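Long-range contacts in Polyphosphate:AMP phosphotransferase (Pseudomonas aeruginosa PAO1, PDB 3CZP), which transfers phosphate from inorganic polyphosphate to AMP to make ADP, and less efficiently to GMP to make GDP, with magnesium as cofactor: residues L280-I291 and R319-Q328; L290-L301 and I490-K498. One frame throughout, in Å; residues are numbered along the deposited sequence.

Interaction 1. Residues L280-I291 and R319-Q328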
loop_
_atom_site.group_PDB
_atom_site.type_symbol
_atom_site.label_atom_id
_atom_site.label_comp_id
_atom_site.label_asym_id
_atom_site.label_seq_id
_atom_site.Cartn_x
_atom_site.Cartn_y
_atom_site.Cartn_z
ATOM N N LEU A 280 11.750 -36.451 2.092
ATOM C CA LEU A 280 11.908 -35.000 1.914
ATOM C C LEU A 280 12.137 -34.681 0.428
ATOM O O LEU A 280 11.479 -33.825 -0.130
ATOM C CB LEU A 280 13.060 -34.465 2.765
ATOM C CG LEU A 280 13.302 -32.954 2.767
ATOM C CD1 LEU A 280 12.239 -32.300 3.586
ATOM C CD2 LEU A 280 14.740 -32.567 3.294
ATOM N N ALA A 281 13.064 -35.397 -0.197
ATOM C CA ALA A 281 13.361 -35.250 -1.636
ATOM C C ALA A 281 12.135 -35.511 -2.534
ATOM O O ALA A 281 11.887 -34.781 -3.491
ATOM C CB ALA A 281 14.539 -36.195 -2.035
ATOM N N ALA A 282 11.392 -36.571 -2.233
ATOM C CA ALA A 282 10.197 -36.902 -3.017
ATOM C C ALA A 282 9.159 -35.784 -2.904
ATOM O O ALA A 282 8.586 -35.336 -3.909
ATOM C CB ALA A 282 9.593 -38.255 -2.568
ATOM N N GLU A 283 8.923 -35.318 -1.688
ATOM C CA GLU A 283 7.860 -34.307 -1.487
ATOM C C GLU A 283 8.198 -32.902 -2.032
ATOM O O GLU A 283 7.305 -32.197 -2.554
ATOM C CB GLU A 283 7.425 -34.268 0.004
ATOM C CG GLU A 283 6.819 -35.666 0.452
ATOM C CD GLU A 283 5.509 -36.024 -0.238
ATOM O OE1 GLU A 283 4.745 -35.104 -0.544
ATOM O OE2 GLU A 283 5.224 -37.209 -0.479
ATOM N N GLN A 284 9.470 -32.517 -1.934
ATOM C CA GLN A 284 9.967 -31.293 -2.553
ATOM C C GLN A 284 9.792 -31.322 -4.092
ATOM O O GLN A 284 9.283 -30.341 -4.669
ATOM C CB GLN A 284 11.409 -31.045 -2.136
ATOM C CG GLN A 284 11.541 -30.663 -0.651
ATOM C CD GLN A 284 12.977 -30.510 -0.213
ATOM O OE1 GLN A 284 13.866 -31.203 -0.719
ATOM N NE2 GLN A 284 13.222 -29.583 0.731
ATOM N N ALA A 285 10.140 -32.440 -4.737
ATOM C CA ALA A 285 9.912 -32.630 -6.196
ATOM C C ALA A 285 8.428 -32.575 -6.566
ATOM O O ALA A 285 8.036 -32.031 -7.631
ATOM C CB ALA A 285 10.534 -33.974 -6.661
ATOM N N ARG A 286 7.597 -33.156 -5.694
ATOM C CA ARG A 286 6.150 -33.232 -5.925
ATOM C C ARG A 286 5.599 -31.818 -5.850
ATOM O O ARG A 286 4.850 -31.407 -6.724
ATOM C CB ARG A 286 5.492 -34.130 -4.868
ATOM C CG ARG A 286 4.026 -34.436 -5.101
ATOM C CD ARG A 286 3.536 -35.353 -4.024
ATOM N NE ARG A 286 2.082 -35.362 -3.887
ATOM C CZ ARG A 286 1.449 -35.659 -2.756
ATOM N NH1 ARG A 286 2.126 -35.928 -1.644
ATOM N NH2 ARG A 286 0.129 -35.655 -2.712
ATOM N N LEU A 287 6.019 -31.060 -4.838
ATOM C CA LEU A 287 5.592 -29.650 -4.714
ATOM C C LEU A 287 6.048 -28.831 -5.911
ATOM O O LEU A 287 5.253 -28.107 -6.463
ATOM C CB LEU A 287 6.086 -28.978 -3.424
ATOM C CG LEU A 287 5.724 -27.466 -3.298
ATOM C CD1 LEU A 287 4.218 -27.288 -3.261
ATOM C CD2 LEU A 287 6.335 -26.847 -2.094
ATOM N N ALA A 288 7.307 -28.950 -6.323
ATOM C CA ALA A 288 7.793 -28.184 -7.458
ATOM C C ALA A 288 6.926 -28.483 -8.696
ATOM O O ALA A 288 6.591 -27.592 -9.488
ATOM C CB ALA A 288 9.232 -28.533 -7.724
ATOM N N GLY A 289 6.548 -29.743 -8.866
ATOM C CA GLY A 289 5.820 -30.126 -10.072
ATOM C C GLY A 289 4.396 -29.635 -10.033
ATOM O O GLY A 289 3.839 -29.240 -11.051
ATOM N N LEU A 290 3.794 -29.635 -8.843
ATOM C CA LEU A 290 2.394 -29.198 -8.672
ATOM C C LEU A 290 2.233 -27.721 -8.909
ATOM O O LEU A 290 1.195 -27.298 -9.423
ATOM C CB LEU A 290 1.864 -29.564 -7.289
ATOM C CG LEU A 290 1.562 -31.059 -7.076
ATOM C CD1 LEU A 290 1.484 -31.367 -5.597
ATOM C CD2 LEU A 290 0.277 -31.454 -7.773
ATOM N N ILE A 291 3.241 -26.942 -8.481
ATOM C CA ILE A 291 3.282 -25.486 -8.661
ATOM C C ILE A 291 3.467 -25.097 -10.130
ATOM O O ILE A 291 2.913 -24.091 -10.585
ATOM C CB ILE A 291 4.395 -24.845 -7.814
ATOM C CG1 ILE A 291 4.077 -24.972 -6.333
ATOM C CG2 ILE A 291 4.572 -23.389 -8.160
ATOM C CD1 ILE A 291 2.924 -24.255 -5.921
ATOM N N ARG A 319 12.186 -25.831 4.447
ATOM C CA ARG A 319 12.178 -27.063 3.639
ATOM C C ARG A 319 11.103 -26.987 2.508
ATOM O O ARG A 319 11.229 -27.656 1.467
ATOM C CB ARG A 319 12.000 -28.305 4.503
ATOM C CG ARG A 319 13.151 -28.611 5.523
ATOM C CD ARG A 319 14.496 -28.311 4.932
ATOM N NE ARG A 319 15.576 -28.364 5.908
ATOM C CZ ARG A 319 15.855 -27.426 6.813
ATOM N NH1 ARG A 319 15.145 -26.311 6.896
ATOM N NH2 ARG A 319 16.880 -27.605 7.635
ATOM N N VAL A 320 10.070 -26.176 2.717
ATOM C CA VAL A 320 9.105 -25.868 1.638
ATOM C C VAL A 320 9.772 -24.938 0.624
ATOM O O VAL A 320 9.720 -25.182 -0.579
ATOM C CB VAL A 320 7.823 -25.194 2.215
ATOM C CG1 VAL A 320 6.860 -24.669 1.086
ATOM C CG2 VAL A 320 7.137 -26.170 3.157
ATOM N N THR A 321 10.412 -23.880 1.095
ATOM C CA THR A 321 10.995 -22.887 0.171
ATOM C C THR A 321 12.119 -23.525 -0.640
ATOM O O THR A 321 12.302 -23.158 -1.791
ATOM C CB THR A 321 11.489 -21.540 0.882
ATOM O OG1 THR A 321 12.481 -21.811 1.851
ATOM C CG2 THR A 321 10.350 -20.812 1.580
ATOM N N ASP A 322 12.855 -24.460 -0.020
ATOM C CA ASP A 322 13.979 -25.194 -0.651
ATOM C C ASP A 322 13.549 -25.909 -1.911
ATOM O O ASP A 322 14.351 -26.118 -2.814
ATOM C CB ASP A 322 14.557 -26.225 0.332
ATOM C CG ASP A 322 15.574 -25.632 1.347
ATOM O OD1 ASP A 322 15.940 -24.435 1.291
ATOM O OD2 ASP A 322 16.054 -26.422 2.209
ATOM N N ALA A 323 12.275 -26.306 -1.955
ATOM C CA ALA A 323 11.658 -26.931 -3.107
ATOM C C ALA A 323 11.471 -25.987 -4.319
ATOM O O ALA A 323 11.370 -26.440 -5.448
ATOM C CB ALA A 323 10.284 -27.530 -2.695
ATOM N N LEU A 324 11.423 -24.680 -4.093
ATOM C CA LEU A 324 11.055 -23.740 -5.151
ATOM C C LEU A 324 12.059 -22.613 -5.408
ATOM O O LEU A 324 13.025 -22.431 -4.678
ATOM C CB LEU A 324 9.697 -23.119 -4.823
ATOM C CG LEU A 324 8.527 -24.010 -4.419
ATOM C CD1 LEU A 324 7.524 -23.173 -3.643
ATOM C CD2 LEU A 324 7.879 -24.751 -5.577
ATOM N N ASP A 325 11.813 -21.857 -6.469
ATOM C CA ASP A 325 12.585 -20.652 -6.759
ATOM C C ASP A 325 11.999 -19.513 -5.887
ATOM O O ASP A 325 10.809 -19.503 -5.609
ATOM C CB ASP A 325 12.511 -20.354 -8.267
ATOM C CG ASP A 325 13.336 -19.146 -8.675
ATOM O OD1 ASP A 325 12.993 -18.007 -8.281
ATOM O OD2 ASP A 325 14.313 -19.327 -9.424
ATOM N N PRO A 326 12.839 -18.594 -5.388
ATOM C CA PRO A 326 12.250 -17.525 -4.561
ATOM C C PRO A 326 11.281 -16.580 -5.253
ATOM O O PRO A 326 10.518 -15.941 -4.596
ATOM C CB PRO A 326 13.479 -16.768 -4.026
ATOM C CG PRO A 326 14.577 -17.669 -4.213
ATOM C CD PRO A 326 14.299 -18.484 -5.423
ATOM N N ARG A 327 11.325 -16.462 -6.565
ATOM C CA ARG A 327 10.310 -15.706 -7.314
ATOM C C ARG A 327 8.942 -16.353 -7.255
ATOM O O ARG A 327 7.969 -15.729 -7.630
ATOM C CB ARG A 327 10.738 -15.529 -8.785
ATOM C CG ARG A 327 11.963 -14.609 -8.918
ATOM C CD ARG A 327 12.613 -14.703 -10.267
ATOM N NE ARG A 327 13.357 -15.950 -10.397
ATOM C CZ ARG A 327 14.197 -16.222 -11.392
ATOM N NH1 ARG A 327 14.414 -15.320 -12.346
ATOM N NH2 ARG A 327 14.838 -17.394 -11.434
ATOM N N GLN A 328 8.859 -17.575 -6.739
ATOM C CA GLN A 328 7.585 -18.296 -6.667
ATOM C C GLN A 328 6.778 -18.131 -5.357
ATOM O O GLN A 328 5.656 -18.645 -5.252
ATOM C CB GLN A 328 7.851 -19.774 -6.931
ATOM C CG GLN A 328 8.283 -20.089 -8.363
ATOM C CD GLN A 328 8.574 -21.585 -8.548
ATOM O OE1 GLN A 328 9.576 -22.109 -8.047
ATOM N NE2 GLN A 328 7.715 -22.266 -9.281
HETATM O O HOH W 1 15.995 -28.941 1.633
#

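Interaction 2. Residues L290-L301 and I490-K498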
loop_
_atom_site.group_PDB
_atom_site.type_symbol
_atom_site.label_atom_id
_atom_site.label_comp_id
_atom_site.label_asym_id
_atom_site.label_seq_id
_atom_site.Cartn_x
_atom_site.Cartn_y
_atom_site.Cartn_z
ATOM N N LEU A 290 3.794 -29.635 -8.843
ATOM C CA LEU A 290 2.394 -29.198 -8.672
ATOM C C LEU A 290 2.233 -27.721 -8.909
ATOM O O LEU A 290 1.195 -27.298 -9.423
ATOM C CB LEU A 290 1.864 -29.564 -7.289
ATOM C CG LEU A 290 1.562 -31.059 -7.076
ATOM C CD1 LEU A 290 1.484 -31.367 -5.597
ATOM C CD2 LEU A 290 0.277 -31.454 -7.773
ATOM N N ILE A 291 3.241 -26.942 -8.481
ATOM C CA ILE A 291 3.282 -25.486 -8.661
ATOM C C ILE A 291 3.467 -25.097 -10.130
ATOM O O ILE A 291 2.913 -24.091 -10.585
ATOM C CB ILE A 291 4.395 -24.845 -7.814
ATOM C CG1 ILE A 291 4.077 -24.972 -6.333
ATOM C CG2 ILE A 291 4.572 -23.389 -8.160
ATOM C CD1 ILE A 291 2.924 -24.255 -5.921
ATOM N N ARG A 292 4.185 -25.938 -10.871
ATOM C CA ARG A 292 4.560 -25.687 -12.257
ATOM C C ARG A 292 3.424 -26.173 -13.162
ATOM O O ARG A 292 3.306 -25.747 -14.291
ATOM C CB ARG A 292 5.919 -26.373 -12.526
ATOM C CG ARG A 292 6.370 -26.563 -13.989
ATOM C CD ARG A 292 7.484 -27.663 -14.147
ATOM N NE ARG A 292 8.591 -27.452 -13.185
ATOM C CZ ARG A 292 9.055 -28.332 -12.277
ATOM N NH1 ARG A 292 8.565 -29.568 -12.189
ATOM N NH2 ARG A 292 10.047 -27.966 -11.455
ATOM N N ASP A 293 2.558 -27.032 -12.644
ATOM C CA ASP A 293 1.438 -27.590 -13.419
ATOM C C ASP A 293 0.586 -26.412 -13.909
ATOM O O ASP A 293 0.346 -25.465 -13.156
ATOM C CB ASP A 293 0.631 -28.546 -12.515
ATOM C CG ASP A 293 -0.377 -29.403 -13.265
ATOM O OD1 ASP A 293 -1.375 -28.869 -13.834
ATOM O OD2 ASP A 293 -0.187 -30.634 -13.260
ATOM N N LYS A 294 0.147 -26.465 -15.160
ATOM C CA LYS A 294 -0.708 -25.402 -15.741
ATOM C C LYS A 294 -1.970 -25.122 -14.872
ATOM O O LYS A 294 -2.520 -24.023 -14.886
ATOM C CB LYS A 294 -1.098 -25.750 -17.204
ATOM C CG LYS A 294 -1.847 -27.112 -17.399
ATOM C CD LYS A 294 -2.578 -27.281 -18.793
ATOM C CE LYS A 294 -1.915 -28.348 -19.696
ATOM N NZ LYS A 294 -2.813 -28.961 -20.769
ATOM N N ARG A 295 -2.419 -26.105 -14.092
ATOM C CA ARG A 295 -3.660 -25.962 -13.328
ATOM C C ARG A 295 -3.509 -24.984 -12.177
ATOM O O ARG A 295 -4.493 -24.443 -11.683
ATOM C CB ARG A 295 -4.148 -27.326 -12.841
ATOM C CG ARG A 295 -4.607 -28.189 -14.040
ATOM C CD ARG A 295 -4.985 -29.570 -13.652
ATOM N NE ARG A 295 -3.820 -30.368 -13.262
ATOM C CZ ARG A 295 -3.885 -31.633 -12.897
ATOM N NH1 ARG A 295 -5.068 -32.259 -12.847
ATOM N NH2 ARG A 295 -2.779 -32.271 -12.564
ATOM N N PHE A 296 -2.272 -24.741 -11.763
ATOM C CA PHE A 296 -2.024 -23.774 -10.721
ATOM C C PHE A 296 -2.378 -22.338 -11.092
ATOM O O PHE A 296 -2.585 -21.519 -10.221
ATOM C CB PHE A 296 -0.571 -23.854 -10.272
ATOM C CG PHE A 296 -0.343 -23.235 -8.925
ATOM C CD1 PHE A 296 -0.943 -23.775 -7.791
ATOM C CD2 PHE A 296 0.480 -22.153 -8.772
ATOM C CE1 PHE A 296 -0.731 -23.201 -6.534
ATOM C CE2 PHE A 296 0.639 -21.588 -7.530
ATOM C CZ PHE A 296 0.033 -22.135 -6.434
ATOM N N ARG A 297 -2.431 -22.023 -12.390
ATOM C CA ARG A 297 -2.843 -20.682 -12.873
ATOM C C ARG A 297 -4.207 -20.245 -12.420
ATOM O O ARG A 297 -4.490 -19.070 -12.360
ATOM C CB ARG A 297 -2.898 -20.651 -14.411
ATOM C CG ARG A 297 -1.555 -20.777 -15.025
ATOM C CD ARG A 297 -1.606 -20.805 -16.529
ATOM N NE ARG A 297 -0.227 -20.728 -16.997
ATOM C CZ ARG A 297 0.486 -19.608 -17.037
ATOM N NH1 ARG A 297 1.742 -19.655 -17.466
ATOM N NH2 ARG A 297 -0.061 -18.438 -16.689
ATOM N N GLN A 298 -5.063 -21.224 -12.186
ATOM C CA GLN A 298 -6.413 -21.010 -11.705
ATOM C C GLN A 298 -6.456 -20.815 -10.203
ATOM O O GLN A 298 -7.521 -20.572 -9.643
ATOM C CB GLN A 298 -7.229 -22.231 -12.110
ATOM C CG GLN A 298 -8.503 -22.495 -11.340
ATOM C CD GLN A 298 -9.321 -23.621 -11.961
ATOM O OE1 GLN A 298 -8.834 -24.338 -12.855
ATOM N NE2 GLN A 298 -10.561 -23.808 -11.459
ATOM N N HIS A 299 -5.302 -20.872 -9.551
ATOM C CA HIS A 299 -5.231 -20.954 -8.117
ATOM C C HIS A 299 -4.144 -20.074 -7.516
ATOM O O HIS A 299 -3.321 -19.479 -8.204
ATOM C CB HIS A 299 -4.933 -22.417 -7.701
ATOM C CG HIS A 299 -6.045 -23.378 -8.016
ATOM N ND1 HIS A 299 -7.246 -23.389 -7.326
ATOM C CD2 HIS A 299 -6.142 -24.346 -8.951
ATOM C CE1 HIS A 299 -8.030 -24.331 -7.825
ATOM N NE2 HIS A 299 -7.386 -24.920 -8.817
ATOM N N SER A 300 -4.142 -20.030 -6.192
ATOM C CA SER A 300 -2.953 -19.606 -5.486
ATOM C C SER A 300 -2.904 -20.409 -4.180
ATOM O O SER A 300 -3.799 -21.185 -3.911
ATOM C CB SER A 300 -2.930 -18.075 -5.302
ATOM O OG SER A 300 -4.060 -17.695 -4.585
ATOM N N LEU A 301 -1.838 -20.225 -3.401
ATOM C CA LEU A 301 -1.639 -21.011 -2.199
ATOM C C LEU A 301 -1.400 -20.077 -1.039
ATOM O O LEU A 301 -0.672 -19.103 -1.173
ATOM C CB LEU A 301 -0.462 -21.982 -2.398
ATOM C CG LEU A 301 -0.088 -23.081 -1.393
ATOM C CD1 LEU A 301 -1.236 -24.022 -1.238
ATOM C CD2 LEU A 301 1.153 -23.857 -1.931
ATOM N N ILE A 490 -3.049 -29.224 -2.786
ATOM C CA ILE A 490 -3.004 -28.810 -4.214
ATOM C C ILE A 490 -3.590 -29.900 -5.127
ATOM O O ILE A 490 -4.428 -29.616 -5.967
ATOM C CB ILE A 490 -1.571 -28.481 -4.688
ATOM C CG1 ILE A 490 -0.954 -27.320 -3.881
ATOM C CG2 ILE A 490 -1.568 -28.127 -6.166
ATOM C CD1 ILE A 490 0.586 -27.119 -4.099
ATOM N N GLU A 491 -3.163 -31.154 -4.980
ATOM C CA GLU A 491 -3.768 -32.220 -5.775
ATOM C C GLU A 491 -5.301 -32.277 -5.624
ATOM O O GLU A 491 -6.016 -32.476 -6.606
ATOM C CB GLU A 491 -3.133 -33.570 -5.419
ATOM C CG GLU A 491 -1.631 -33.649 -5.814
ATOM C CD GLU A 491 -1.044 -35.047 -5.641
ATOM O OE1 GLU A 491 -1.821 -35.972 -5.279
ATOM O OE2 GLU A 491 0.185 -35.204 -5.874
ATOM N N ALA A 492 -5.780 -32.116 -4.384
ATOM C CA ALA A 492 -7.190 -32.152 -4.090
ATOM C C ALA A 492 -7.976 -31.094 -4.843
ATOM O O ALA A 492 -9.067 -31.386 -5.397
ATOM C CB ALA A 492 -7.432 -31.997 -2.595
ATOM N N ALA A 493 -7.452 -29.867 -4.790
ATOM C CA ALA A 493 -7.937 -28.730 -5.534
ATOM C C ALA A 493 -8.042 -29.045 -7.024
ATOM O O ALA A 493 -9.065 -28.769 -7.648
ATOM C CB ALA A 493 -7.005 -27.549 -5.336
ATOM N N TYR A 494 -6.990 -29.616 -7.609
ATOM C CA TYR A 494 -7.062 -29.967 -9.043
ATOM C C TYR A 494 -8.166 -30.987 -9.362
ATOM O O TYR A 494 -8.773 -30.964 -10.440
ATOM C CB TYR A 494 -5.728 -30.521 -9.542
ATOM C CG TYR A 494 -4.584 -29.554 -9.507
ATOM C CD1 TYR A 494 -4.791 -28.174 -9.318
ATOM C CD2 TYR A 494 -3.286 -30.001 -9.674
ATOM C CE1 TYR A 494 -3.735 -27.299 -9.285
ATOM C CE2 TYR A 494 -2.230 -29.128 -9.640
ATOM C CZ TYR A 494 -2.450 -27.770 -9.430
ATOM O OH TYR A 494 -1.373 -26.889 -9.374
ATOM N N LYS A 495 -8.382 -31.902 -8.434
ATOM C CA LYS A 495 -9.397 -32.946 -8.595
ATOM C C LYS A 495 -10.806 -32.367 -8.515
ATOM O O LYS A 495 -11.743 -32.973 -9.016
ATOM C CB LYS A 495 -9.234 -34.013 -7.533
ATOM C CG LYS A 495 -8.096 -34.997 -7.765
ATOM C CD LYS A 495 -7.956 -35.876 -6.541
ATOM C CE LYS A 495 -6.713 -36.778 -6.604
ATOM N NZ LYS A 495 -6.665 -37.741 -5.456
ATOM N N LYS A 496 -10.940 -31.213 -7.864
ATOM C CA LYS A 496 -12.194 -30.493 -7.748
ATOM C C LYS A 496 -12.461 -29.624 -8.979
ATOM O O LYS A 496 -13.605 -29.494 -9.373
ATOM C CB LYS A 496 -12.174 -29.666 -6.456
ATOM C CG LYS A 496 -13.502 -29.018 -6.044
ATOM C CD LYS A 496 -13.306 -28.272 -4.680
ATOM C CE LYS A 496 -14.298 -27.118 -4.397
ATOM N NZ LYS A 496 -13.804 -26.284 -3.248
ATOM N N ASP A 497 -11.424 -29.099 -9.585
ATOM C CA ASP A 497 -11.578 -28.315 -10.771
ATOM C C ASP A 497 -12.085 -29.145 -11.916
ATOM O O ASP A 497 -11.850 -30.329 -11.994
ATOM C CB ASP A 497 -10.253 -27.754 -11.227
ATOM C CG ASP A 497 -9.585 -26.931 -10.193
ATOM O OD1 ASP A 497 -10.267 -26.358 -9.360
ATOM O OD2 ASP A 497 -8.381 -26.869 -10.222
ATOM N N LYS A 498 -12.735 -28.475 -12.848
ATOM C CA LYS A 498 -12.992 -29.041 -14.132
ATOM C C LYS A 498 -11.647 -29.236 -14.764
ATOM O O LYS A 498 -10.785 -28.393 -14.615
ATOM C CB LYS A 498 -13.782 -28.075 -14.973
ATOM C CG LYS A 498 -15.143 -27.836 -14.460
ATOM C CD LYS A 498 -16.141 -27.769 -15.612
ATOM C CE LYS A 498 -17.588 -27.798 -15.127
ATOM N NZ LYS A 498 -17.927 -26.657 -14.230
#

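Interaction 1. Residues L280-I291 and R319-Q328
Gln284 and Ala323 bring together two pieces of the second PPK2 domain, a fold of the P-loop NTPase clan: helix 273-292, which leads into the first strand of its parallel sheet, and the last part of helix 313-321 running into a type I turn, Thr321 to Leu324. The CA atoms of Gln284 and Ala323 lie only 4.7 Å apart, and Ala323 CB sits 3.7 Å from Gln284 CB, so the turn rests almost directly on the helix backbone. Gln284 CG lies anti to the carbonyl carbon (chi1 -69°) and the chain is extended beyond it, so the side chain runs past that methyl group and brings its amide to the carbonyl of Arg319. There Gln284 NE2 donates to Arg319 O at 2.9 Å, a nearly straight bond (163°) that lies in the carbonyl plane on a lone pair. The same NE2 also donates to a water that in turn donates a hydrogen bond to Asp322 OD2; that carboxylate has its stronger partner in Arg318, by a salt bridge. Beyond the amide, Leu280 CD1 packs against the CB of Arg319. Farther along the helix the contact turns apolar. Leu287 CD2 reaches Val320 CG1 at 3.9 Å, and Leu324 crosses both Leu287 and Ile291 at about a right angle. Leu324 CD2 does most of this work, lying 3.9 Å from Ile291 CG1 and equally near the CA of Ala288. At the far end Ile291 CG2 meets Gln328 NE2 at 3.5 Å, while the OE1 of that glutamine accepts from Asp325 N and so links the two ends of the 325-328 turn. Leu483 and Asn487 of helix 475-496 also touch Leu280 and Leu287, Phe360 of strand 360-364 lies against Val320 and Leu324, and Phe107 of the second subunit makes a cation-pi contact with Arg327.

Interaction 2. Residues L290-L301 and I490-K498
Tyr494 lies flat between its own helix and the chain leaving helix 273-292. One face of its ring rests near Ile490 O; over the opposite face comes Arg295, whose CB makes a CH-pi contact 3.7 Å from the centroid of the Tyr494 ring. Bent at chi3, the arginine folds its guanidinium back over the CD2 side, 27° from parallel with the ring, and grips Asp293 side-on through NE and NH2. Tyr494 OH donates to Leu290 O at 2.6 Å, near the last turn of the helix, and lies 3.3 Å from Phe296 CB. Beyond the ring, His299 stands obliquely, with planes at 41°. His299 NE2 donates in the ring plane to the syn lone pair of Asp497 OD2, 2.6 Å away and almost straight (177°), while ND1 donates to Gly403 O, so both ring nitrogens are held. Gln298 stacks its amide against the carboxylate of Asp497, the two planes not far from parallel. Leu290 crosses Glu491 at about a right angle, Leu290 CD2 lying 3.5 Å from Glu491 CG. Ile405 of strand 404-412 touches Leu301, Ile490 and Ala493, so the end of helix 475-496 packs on the sheet beside strand 300-307.

In the fold
After the N-terminal PPK2 domain, helix 273-292 serves both contacts, which share Leu290 and Ile291. The chain leaves it through the turns before strand 300-307, passes through that strand and helix 313-321, and interaction 1 closes this short loop, 27 residues between its segments. Interaction 2 closes a far longer one: 188 residues lie between its segments, with the other four strands of the sheet and most of helix 475-496 among them. As the segments alternate along the chain, the two closures cross rather than nest. They also touch, through the Arg286–Glu491 salt bridge and packing of Leu287 on Ile490, so the beginning and end of the second PPK2 domain are joined beside its central strand.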